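Local coordinates for protein Non-ribosomal peptide synthetase (Streptomyces halstedii, PDB 3WV4) that belongs to the non-ribosomal peptide synthetases and carries a domain of the AMP-binding enzyme family, a member of the ANL clan, at residues G388-T393 against L423-Y428. Numbering follows the deposited sequence.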
ATOM      1  N   GLY A 388       5.489  15.994  22.962  1.00 43.72           N
ATOM      2  CA  GLY A 388       6.275  16.703  21.940  1.00 39.13           C
ATOM      3  C   GLY A 388       5.906  16.249  20.556  1.00 38.22           C
ATOM      4  O   GLY A 388       4.984  15.466  20.374  1.00 37.38           O
ATOM      5  N   GLU A 389       6.630  16.750  19.571  1.00 40.85           N
ATOM      6  CA  GLU A 389       6.393  16.347  18.218  1.00 40.39           C
ATOM      7  C   GLU A 389       6.923  14.934  17.955  1.00 37.85           C
ATOM      8  O   GLU A 389       8.108  14.630  18.137  1.00 35.53           O
ATOM      9  CB  GLU A 389       7.011  17.288  17.215  1.00 40.38           C
ATOM     10  CG  GLU A 389       6.497  16.950  15.854  1.00 41.44           C
ATOM     11  CD  GLU A 389       7.045  17.843  14.773  1.00 45.06           C
ATOM     12  OE1 GLU A 389       8.034  18.572  15.080  1.00 43.96           O
ATOM     13  OE2 GLU A 389       6.515  17.742  13.620  1.00 41.61           O
ATOM     14  N   ILE A 390       6.027  14.096  17.468  1.00 36.57           N
ATOM     15  CA  ILE A 390       6.414  12.737  17.048  1.00 35.38           C
ATOM     16  C   ILE A 390       7.298  12.865  15.828  1.00 35.25           C
ATOM     17  O   ILE A 390       6.878  13.410  14.793  1.00 33.15           O
ATOM     18  CB  ILE A 390       5.173  11.876  16.759  1.00 35.23           C
ATOM     19  CG1 ILE A 390       4.420  11.627  18.075  1.00 33.33           C
ATOM     20  CG2 ILE A 390       5.551  10.542  16.124  1.00 36.51           C
ATOM     21  CD1 ILE A 390       2.975  11.289  17.830  1.00 35.61           C
ATOM     22  N   THR A 391       8.515  12.356  15.950  1.00 32.31           N
ATOM     23  CA  THR A 391       9.418  12.385  14.806  1.00 34.46           C
ATOM     24  C   THR A 391       9.898  10.962  14.592  1.00 33.42           C
ATOM     25  O   THR A 391       9.822  10.153  15.505  1.00 31.43           O
ATOM     26  CB  THR A 391      10.607  13.361  14.915  1.00 36.07           C
ATOM     27  OG1 THR A 391      11.632  12.814  15.764  1.00 39.99           O
ATOM     28  CG2 THR A 391      10.139  14.708  15.430  1.00 35.65           C
ATOM     29  N   VAL A 392      10.391  10.698  13.379  1.00 34.45           N
ATOM     30  CA  VAL A 392      10.704   9.369  12.914  1.00 35.25           C
ATOM     31  C   VAL A 392      11.977   9.351  12.086  1.00 35.47           C
ATOM     32  O   VAL A 392      12.191  10.206  11.220  1.00 39.04           O
ATOM     33  CB  VAL A 392       9.577   8.886  12.009  1.00 36.50           C
ATOM     34  CG1 VAL A 392       9.907   7.550  11.393  1.00 33.91           C
ATOM     35  CG2 VAL A 392       8.276   8.828  12.801  1.00 37.35           C
ATOM     36  N   THR A 393      12.773   8.333  12.293  1.00 33.55           N
ATOM     37  CA  THR A 393      13.979   8.138  11.525  1.00 35.68           C
ATOM     38  C   THR A 393      14.099   6.671  11.064  1.00 33.30           C
ATOM     39  O   THR A 393      13.783   5.768  11.799  1.00 32.57           O
ATOM     40  CB  THR A 393      15.154   8.568  12.436  1.00 37.86           C
ATOM     41  OG1 THR A 393      15.090   9.991  12.596  1.00 41.24           O
ATOM     42  CG2 THR A 393      16.456   8.202  11.833  1.00 39.89           C
ATOM     43  N   LEU A 423      11.874  12.608   9.822  1.00 38.37           N
ATOM     44  CA  LEU A 423      10.525  13.035   9.457  1.00 38.93           C
ATOM     45  C   LEU A 423       9.856  13.645  10.649  1.00 38.92           C
ATOM     46  O   LEU A 423       9.757  13.018  11.697  1.00 38.26           O
ATOM     47  CB  LEU A 423       9.668  11.856   8.979  1.00 36.35           C
ATOM     48  CG  LEU A 423       8.195  12.147   8.783  1.00 36.02           C
ATOM     49  CD1 LEU A 423       8.017  13.060   7.579  1.00 35.74           C
ATOM     50  CD2 LEU A 423       7.386  10.845   8.677  1.00 35.31           C
ATOM     51  N   HIS A 424       9.357  14.859  10.472  1.00 42.33           N
ATOM     52  CA  HIS A 424       8.574  15.553  11.494  1.00 41.41           C
ATOM     53  C   HIS A 424       7.127  15.441  11.107  1.00 41.12           C
ATOM     54  O   HIS A 424       6.709  15.985  10.081  1.00 41.27           O
ATOM     55  CB  HIS A 424       9.005  17.038  11.555  1.00 45.31           C
ATOM     56  CG  HIS A 424      10.383  17.239  12.096  1.00 45.10           C
ATOM     57  ND1 HIS A 424      10.626  17.764  13.350  1.00 46.51           N
ATOM     58  CD2 HIS A 424      11.593  16.975  11.557  1.00 47.42           C
ATOM     59  CE1 HIS A 424      11.929  17.806  13.558  1.00 47.90           C
ATOM     60  NE2 HIS A 424      12.537  17.332  12.487  1.00 48.67           N
ATOM     61  N   THR A 425       6.341  14.748  11.924  1.00 37.90           N
ATOM     62  CA  THR A 425       5.004  14.354  11.511  1.00 37.97           C
ATOM     63  C   THR A 425       3.928  15.422  11.689  1.00 39.63           C
ATOM     64  O   THR A 425       2.835  15.307  11.125  1.00 40.62           O
ATOM     65  CB  THR A 425       4.521  13.168  12.357  1.00 35.67           C
ATOM     66  OG1 THR A 425       4.344  13.606  13.711  1.00 35.79           O
ATOM     67  CG2 THR A 425       5.524  11.976  12.284  1.00 35.81           C
ATOM     68  N   GLY A 426       4.176  16.394  12.565  1.00 38.83           N
ATOM     69  CA  GLY A 426       3.155  17.351  12.929  1.00 39.86           C
ATOM     70  C   GLY A 426       2.142  16.737  13.862  1.00 39.42           C
ATOM     71  O   GLY A 426       1.144  17.347  14.177  1.00 38.68           O
ATOM     72  N   ASP A 427       2.375  15.520  14.322  1.00 38.04           N
ATOM     73  CA  ASP A 427       1.511  14.964  15.350  1.00 37.55           C
ATOM     74  C   ASP A 427       2.247  15.111  16.678  1.00 36.65           C
ATOM     75  O   ASP A 427       3.479  15.143  16.720  1.00 37.53           O
ATOM     76  CB  ASP A 427       1.156  13.516  15.045  1.00 37.90           C
ATOM     77  CG  ASP A 427       0.185  13.369  13.857  1.00 40.83           C
ATOM     78  OD1 ASP A 427      -0.635  14.277  13.613  1.00 38.33           O
ATOM     79  OD2 ASP A 427       0.259  12.317  13.177  1.00 40.40           O
ATOM     80  N   TYR A 428       1.495  15.163  17.766  1.00 36.57           N
ATOM     81  CA  TYR A 428       2.102  15.287  19.078  1.00 38.38           C
ATOM     82  C   TYR A 428       1.753  14.085  19.943  1.00 35.97           C
ATOM     83  O   TYR A 428       0.651  13.571  19.905  1.00 36.56           O
ATOM     84  CB  TYR A 428       1.649  16.604  19.754  1.00 39.03           C
ATOM     85  CG  TYR A 428       2.287  17.744  19.127  1.00 41.93           C
ATOM     86  CD1 TYR A 428       3.369  18.380  19.727  1.00 44.66           C
ATOM     87  CD2 TYR A 428       1.819  18.226  17.916  1.00 43.40           C
ATOM     88  CE1 TYR A 428       3.963  19.456  19.106  1.00 44.38           C
ATOM     89  CE2 TYR A 428       2.414  19.292  17.303  1.00 44.75           C
ATOM     90  CZ  TYR A 428       3.475  19.897  17.906  1.00 44.46           C
ATOM     91  OH  TYR A 428       4.041  20.976  17.278  1.00 49.91           O
TER
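Glu389 meets His424 and Gly426 with its two carboxylate oxygens. Its CG lies anti to the backbone N (chi1 -169°) and the chain runs on extended, which carries the carboxylate across to the bend at Gly426. Glu389 OE2 accepts from Gly426 N at 2.9 Å through its anti lone pair. Glu389 OE1 takes a longer bond from His424 ND1, at 3.2 Å. The oxygen lies in the imidazole plane, yet the ring nitrogen approaches from above the carboxylate plane, and the two planes are 57° apart. These two bonds limit rotation of the carboxylate. Thr391 lies alongside His424 and sets CG2 over one ring face, a CH-pi contact with Thr391 CG2 4.1 Å from the ring centroid. The Tyr428 ring has Glu389 CA over one face.

Thr425 grips Ile390 O twice, with OG1 at 2.8 Å and with its backbone N at 3.2 Å. Thr425 OG1 also accepts from Asp427 N at 2.8 Å, an ST turn that spans the corner at Gly426. Past the corner, Ile390 N donates to Asp427 O, and Ile390 CD1 rests 3.7 Å from Tyr428 C. The antiparallel register slips by two residues between Glu389 and Thr391, a beta bulge. Val392 and Leu423 form a hydrogen-bonded pair beyond it.

Bulge and corner together let strand 388-393 pair antiparallel with both 422-425 and 427-431 in a mixed, branched or curled sheet of this AMP-binding-family protein. Strand 371-375 pairs with 388-393 as well, where Thr391 OG1 is hydrogen-bonded to Glu373 O. Asp427 OD2 is hydrogen-bonded to Tyr340 OH, while Ile390 packs on Ile374 and on Leu437 and Phe439 of strand 437-439.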